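Local coordinates for protein endo-beta-1,2-glucanase (Talaromyces funiculosus, PDB 6IMV) that hydrolyses internal beta-1,2-glucosidic linkages of beta-1,2-glucans as a fungal glycoside hydrolase that binds sophorose, at residues A[86-91]-A[305-310]; A[36-41]-A[441-446]. One frame throughout, in Å; residues are numbered along the deposited sequence.

Contact 1 (A[86-91]-A[305-310]); sequences QVMLYA and ETWKVL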
loop_
_atom_site.group_PDB
_atom_site.type_symbol
_atom_site.label_atom_id
_atom_site.label_comp_id
_atom_site.label_asym_id
_atom_site.label_seq_id
_atom_site.Cartn_x
_atom_site.Cartn_y
_atom_site.Cartn_z
ATOM N N GLN A 86 6.186 -4.105 3.702
ATOM C CA GLN A 86 7.121 -5.103 4.183
ATOM C C GLN A 86 6.785 -5.465 5.638
ATOM O O GLN A 86 6.718 -6.640 5.999
ATOM C CB GLN A 86 8.541 -4.554 4.040
ATOM C CG GLN A 86 9.639 -5.498 4.500
ATOM C CD GLN A 86 10.998 -4.845 4.423
ATOM O OE1 GLN A 86 11.117 -3.624 4.372
ATOM N NE2 GLN A 86 12.038 -5.660 4.425
ATOM N N VAL A 87 6.538 -4.444 6.461
ATOM C CA VAL A 87 6.267 -4.641 7.882
ATOM C C VAL A 87 4.941 -5.393 8.060
ATOM O O VAL A 87 4.864 -6.314 8.883
ATOM C CB VAL A 87 6.323 -3.308 8.654
ATOM C CG1 VAL A 87 5.707 -3.415 10.045
ATOM C CG2 VAL A 87 7.755 -2.800 8.748
ATOM N N MET A 88 3.917 -5.023 7.284
ATOM C CA MET A 88 2.613 -5.694 7.354
ATOM C C MET A 88 2.779 -7.187 7.034
ATOM O O MET A 88 2.203 -8.039 7.715
ATOM C CB MET A 88 1.602 -5.059 6.389
ATOM C CG MET A 88 0.986 -3.789 6.920
ATOM S SD MET A 88 -0.349 -3.150 5.869
ATOM C CE MET A 88 0.599 -2.295 4.623
ATOM N N LEU A 89 3.564 -7.501 5.996
ATOM C CA LEU A 89 3.845 -8.893 5.618
ATOM C C LEU A 89 4.500 -9.608 6.808
ATOM O O LEU A 89 4.119 -10.731 7.145
ATOM C CB LEU A 89 4.748 -8.895 4.385
ATOM C CG LEU A 89 5.109 -10.233 3.742
ATOM C CD1 LEU A 89 6.297 -10.880 4.421
ATOM C CD2 LEU A 89 3.946 -11.200 3.677
ATOM N N TYR A 90 5.487 -8.946 7.428
ATOM C CA TYR A 90 6.235 -9.519 8.544
ATOM C C TYR A 90 5.344 -9.713 9.779
ATOM O O TYR A 90 5.598 -10.627 10.564
ATOM C CB TYR A 90 7.465 -8.674 8.885
ATOM C CG TYR A 90 8.550 -8.651 7.840
ATOM C CD1 TYR A 90 8.671 -9.634 6.871
ATOM C CD2 TYR A 90 9.476 -7.624 7.833
ATOM C CE1 TYR A 90 9.674 -9.579 5.916
ATOM C CE2 TYR A 90 10.488 -7.559 6.891
ATOM C CZ TYR A 90 10.596 -8.546 5.932
ATOM O OH TYR A 90 11.588 -8.462 5.008
ATOM N N ALA A 91 4.323 -8.866 9.953
ATOM C CA ALA A 91 3.382 -9.010 11.059
ATOM C C ALA A 91 2.648 -10.350 10.929
ATOM O O ALA A 91 2.553 -11.099 11.905
ATOM C CB ALA A 91 2.435 -7.836 11.112
ATOM N N GLU A 305 -5.632 4.652 -3.333
ATOM C CA GLU A 305 -6.271 5.626 -2.429
ATOM C C GLU A 305 -7.017 4.933 -1.274
ATOM O O GLU A 305 -7.342 5.586 -0.287
ATOM C CB GLU A 305 -7.227 6.535 -3.211
ATOM C CG GLU A 305 -6.531 7.400 -4.240
ATOM C CD GLU A 305 -7.442 7.980 -5.319
ATOM O OE1 GLU A 305 -8.668 8.045 -5.101
ATOM O OE2 GLU A 305 -6.921 8.337 -6.395
ATOM N N THR A 306 -7.262 3.619 -1.398
ATOM C CA THR A 306 -8.050 2.817 -0.458
ATOM C C THR A 306 -7.153 2.130 0.591
ATOM O O THR A 306 -7.650 1.435 1.467
ATOM C CB THR A 306 -8.901 1.819 -1.258
ATOM O OG1 THR A 306 -9.802 2.583 -2.062
ATOM C CG2 THR A 306 -9.687 0.852 -0.404
ATOM N N TRP A 307 -5.839 2.384 0.523
ATOM C CA TRP A 307 -4.775 1.791 1.356
ATOM C C TRP A 307 -5.138 1.723 2.848
ATOM O O TRP A 307 -4.763 0.762 3.518
ATOM C CB TRP A 307 -3.504 2.617 1.155
ATOM C CG TRP A 307 -2.194 2.042 1.594
ATOM C CD1 TRP A 307 -1.798 1.705 2.855
ATOM C CD2 TRP A 307 -1.029 1.897 0.756
ATOM N NE1 TRP A 307 -0.484 1.313 2.849
ATOM C CE2 TRP A 307 0.023 1.438 1.581
ATOM C CE3 TRP A 307 -0.772 2.121 -0.604
ATOM C CZ2 TRP A 307 1.299 1.175 1.082
ATOM C CZ3 TRP A 307 0.492 1.869 -1.094
ATOM C CH2 TRP A 307 1.512 1.403 -0.260
ATOM N N LYS A 308 -5.803 2.756 3.378
ATOM C CA LYS A 308 -6.034 2.887 4.821
ATOM C C LYS A 308 -6.784 1.673 5.384
ATOM O O LYS A 308 -6.579 1.319 6.538
ATOM C CB LYS A 308 -6.785 4.178 5.152
ATOM C CG LYS A 308 -8.243 4.219 4.714
ATOM C CD LYS A 308 -8.847 5.604 4.760
ATOM C CE LYS A 308 -10.342 5.600 4.531
ATOM N NZ LYS A 308 -10.933 6.944 4.734
ATOM N N VAL A 309 -7.644 1.039 4.576
ATOM C CA VAL A 309 -8.515 -0.038 5.069
ATOM C C VAL A 309 -7.686 -1.300 5.360
ATOM O O VAL A 309 -8.158 -2.169 6.081
ATOM C CB VAL A 309 -9.679 -0.335 4.104
ATOM C CG1 VAL A 309 -10.441 0.928 3.751
ATOM C CG2 VAL A 309 -9.222 -1.068 2.852
ATOM N N LEU A 310 -6.461 -1.372 4.818
ATOM C CA LEU A 310 -5.517 -2.465 5.106
ATOM C C LEU A 310 -4.961 -2.353 6.530
ATOM O O LEU A 310 -4.434 -3.337 7.055
ATOM C CB LEU A 310 -4.340 -2.437 4.124
ATOM C CG LEU A 310 -4.621 -2.813 2.670
ATOM C CD1 LEU A 310 -3.434 -2.427 1.800
ATOM C CD2 LEU A 310 -4.919 -4.298 2.526
#
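The indole of Trp-307 is met by the methyl end of Met-88, whose CE approaches obliquely and stands 4.2 Å from NE1. On the side of helix 80-94 turned away from Trp-307, the ring of Tyr-90 has the backbone O of Gln-86 over one face, 3.3 Å above its plane and displaced toward the rim. Met-88 reaches across with CG beside its backbone N (chi1 -80°), runs extended through CG and SD, and bends at the thioether (chi3 -82°), which brings CE round to the indole. Its SD lies 4.4 Å from Leu-310 CB, the nearest side-chain atom there, and about as far from the carbonyl O, an apolar approach rather than a polar bond. All three residues are buried, but their overlap is small. Away from this interface, Gln-86 NE2 donates to Tyr-90 OH at 2.9 Å, nearly straight (166°) and close to the amide plane, while His-45 is a second partner of the hydroxyl. Helix 163-182 touches both Met-88 and Trp-307. Helix 80-94 here meets a segment that opens in 3-10 form beside bound sugar, where Glu-305 touches a glucose, consistent with the inner side of an (alpha/alpha)6 toroid.

Contact 2 (A[36-41]-A[441-446]); sequences DVLFWE and NAILGG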
loop_
_atom_site.group_PDB
_atom_site.type_symbol
_atom_site.label_atom_id
_atom_site.label_comp_id
_atom_site.label_asym_id
_atom_site.label_seq_id
_atom_site.Cartn_x
_atom_site.Cartn_y
_atom_site.Cartn_z
ATOM N N ASP A 36 -0.686 -20.357 -5.531
ATOM C CA ASP A 36 0.315 -20.219 -6.590
ATOM C C ASP A 36 0.851 -18.781 -6.619
ATOM O O ASP A 36 2.063 -18.576 -6.737
ATOM C CB ASP A 36 -0.248 -20.652 -7.942
ATOM C CG ASP A 36 -0.397 -22.162 -8.049
ATOM O OD1 ASP A 36 0.120 -22.859 -7.159
ATOM O OD2 ASP A 36 -1.025 -22.628 -9.009
ATOM N N VAL A 37 -0.062 -17.812 -6.491
ATOM C CA VAL A 37 0.268 -16.392 -6.504
ATOM C C VAL A 37 1.309 -16.086 -5.418
ATOM O O VAL A 37 2.343 -15.472 -5.698
ATOM C CB VAL A 37 -0.982 -15.512 -6.343
ATOM C CG1 VAL A 37 -0.607 -14.059 -6.062
ATOM C CG2 VAL A 37 -1.890 -15.612 -7.550
ATOM N N LEU A 38 1.031 -16.526 -4.189
ATOM C CA LEU A 38 1.869 -16.205 -3.040
ATOM C C LEU A 38 3.282 -16.768 -3.222
ATOM O O LEU A 38 4.256 -16.119 -2.836
ATOM C CB LEU A 38 1.220 -16.763 -1.773
ATOM C CG LEU A 38 -0.010 -16.013 -1.282
ATOM C CD1 LEU A 38 -0.757 -16.843 -0.248
ATOM C CD2 LEU A 38 0.378 -14.654 -0.722
ATOM N N PHE A 39 3.377 -17.982 -3.779
ATOM C CA PHE A 39 4.662 -18.668 -4.003
ATOM C C PHE A 39 5.576 -17.790 -4.864
ATOM O O PHE A 39 6.720 -17.520 -4.494
ATOM C CB PHE A 39 4.459 -20.036 -4.662
ATOM C CG PHE A 39 5.731 -20.806 -4.899
ATOM C CD1 PHE A 39 6.272 -21.593 -3.894
ATOM C CD2 PHE A 39 6.409 -20.724 -6.109
ATOM C CE1 PHE A 39 7.456 -22.292 -4.094
ATOM C CE2 PHE A 39 7.590 -21.423 -6.313
ATOM C CZ PHE A 39 8.110 -22.206 -5.303
ATOM N N TRP A 40 5.056 -17.324 -6.003
ATOM C CA TRP A 40 5.879 -16.550 -6.932
ATOM C C TRP A 40 6.078 -15.107 -6.445
ATOM O O TRP A 40 7.175 -14.551 -6.624
ATOM C CB TRP A 40 5.324 -16.655 -8.350
ATOM C CG TRP A 40 5.704 -17.977 -8.933
ATOM C CD1 TRP A 40 4.909 -19.076 -9.048
ATOM C CD2 TRP A 40 7.017 -18.375 -9.373
ATOM N NE1 TRP A 40 5.628 -20.123 -9.558
ATOM C CE2 TRP A 40 6.924 -19.725 -9.762
ATOM C CE3 TRP A 40 8.256 -17.722 -9.479
ATOM C CZ2 TRP A 40 8.017 -20.427 -10.268
ATOM C CZ3 TRP A 40 9.337 -18.418 -9.972
ATOM C CH2 TRP A 40 9.214 -19.752 -10.368
ATOM N N GLU A 41 5.057 -14.527 -5.801
ATOM C CA GLU A 41 5.205 -13.203 -5.197
ATOM C C GLU A 41 6.367 -13.210 -4.187
ATOM O O GLU A 41 7.133 -12.252 -4.106
ATOM C CB GLU A 41 3.898 -12.761 -4.528
ATOM C CG GLU A 41 2.835 -12.242 -5.491
ATOM C CD GLU A 41 3.354 -11.376 -6.621
ATOM O OE1 GLU A 41 3.967 -10.321 -6.340
ATOM O OE2 GLU A 41 3.159 -11.770 -7.778
ATOM N N ASN A 441 -0.701 -8.212 0.666
ATOM C CA ASN A 441 -1.224 -7.778 1.968
ATOM C C ASN A 441 -2.758 -7.850 1.979
ATOM O O ASN A 441 -3.351 -8.169 3.007
ATOM C CB ASN A 441 -0.668 -6.411 2.373
ATOM C CG ASN A 441 0.655 -6.540 3.093
ATOM O OD1 ASN A 441 0.747 -7.274 4.078
ATOM N ND2 ASN A 441 1.681 -5.851 2.611
ATOM N N ALA A 442 -3.401 -7.600 0.833
ATOM C CA ALA A 442 -4.857 -7.755 0.717
ATOM C C ALA A 442 -5.262 -9.242 0.817
ATOM O O ALA A 442 -6.242 -9.575 1.468
ATOM C CB ALA A 442 -5.344 -7.113 -0.554
ATOM N N ILE A 443 -4.503 -10.129 0.167
ATOM C CA ILE A 443 -4.740 -11.581 0.233
ATOM C C ILE A 443 -4.668 -12.057 1.694
ATOM O O ILE A 443 -5.433 -12.917 2.082
ATOM C CB ILE A 443 -3.751 -12.340 -0.675
ATOM C CG1 ILE A 443 -4.118 -12.186 -2.154
ATOM C CG2 ILE A 443 -3.620 -13.803 -0.265
ATOM C CD1 ILE A 443 -3.018 -12.587 -3.118
ATOM N N LEU A 444 -3.772 -11.467 2.498
ATOM C CA LEU A 444 -3.574 -11.844 3.923
ATOM C C LEU A 444 -4.610 -11.171 4.839
ATOM O O LEU A 444 -4.589 -11.389 6.048
ATOM C CB LEU A 444 -2.154 -11.452 4.345
ATOM C CG LEU A 444 -1.037 -12.216 3.639
ATOM C CD1 LEU A 444 0.317 -11.650 4.018
ATOM C CD2 LEU A 444 -1.108 -13.702 3.970
ATOM N N GLY A 445 -5.490 -10.346 4.264
ATOM C CA GLY A 445 -6.621 -9.755 4.958
ATOM C C GLY A 445 -6.286 -8.422 5.616
ATOM O O GLY A 445 -7.013 -7.982 6.499
ATOM N N GLY A 446 -5.192 -7.769 5.197
ATOM C CA GLY A 446 -4.717 -6.557 5.861
ATOM C C GLY A 446 -4.221 -6.862 7.264
ATOM O O GLY A 446 -4.126 -8.049 7.645
#
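The carbonyl O of Val-37 accepts the backbone N-H of Glu-41 at 2.9 Å in the last turn of helix 30-41, from which Val-37 and Leu-38 point toward the end of helix 433-443. The contact itself is wholly apolar and centres on Ile-443, whose two branches diverge to meet different residues. Its CG2, anti to the backbone N, lies against the fork of Leu-38, 4.1 Å from CD2 and 4.2 Å from CD1. The other branch carries CD1 outward to Val-37, 4.1 Å from CG1, the two side chains crossing at a slant. Leu-38 and Ile-443 instead run past one another in opposite directions. Through its two branches, a single isoleucine is set against two successive residues of the facing helix.

Just beyond Ile-443 the helix ends in a Schellman motif. Gly-446 N bonds to Asn-441 O at 2.9 Å and Gly-445 N to Ala-442 O at 3.0 Å, with Gly-445 in the positive-phi position (89°) that turns the chain away. Close by, the carboxylate of Glu-41 is shared between Lys-436, as a salt bridge, and the backbone N of Ser-416, tying helix 30-41 to helix 433-443 and strand 415-421. Met-398 of helix 394-405 packs on both Val-37 and Ile-443, while helix 98-104 touches Leu-38 and Leu-444.

Contacts 1 and 2 have centres 12 Å apart and meet through helix 433-443 and the residue after it, which lie against partners from both. Asn-441 turns its OD1 to within 3.3 Å of Met-88 CB, and its ND2 bonds to the backbone O of Leu-85, joining the helix to helix 80-94. Leu-89 CD2 packs on Leu-444 CD1 at 3.7 Å, and Leu-310 CD2 approaches Ala-442 CA at 3.9 Å. Contact 1 is the more central, its centre about 6 Å from that of the chain against about 13 Å for contact 2, and the Trp-307 side chain is about 7 Å from bound glucose. The start of helix 433-443 supplies Asp-434 to a beta-D-glucopyranose pocket, so one helix runs from that pocket to contact 2.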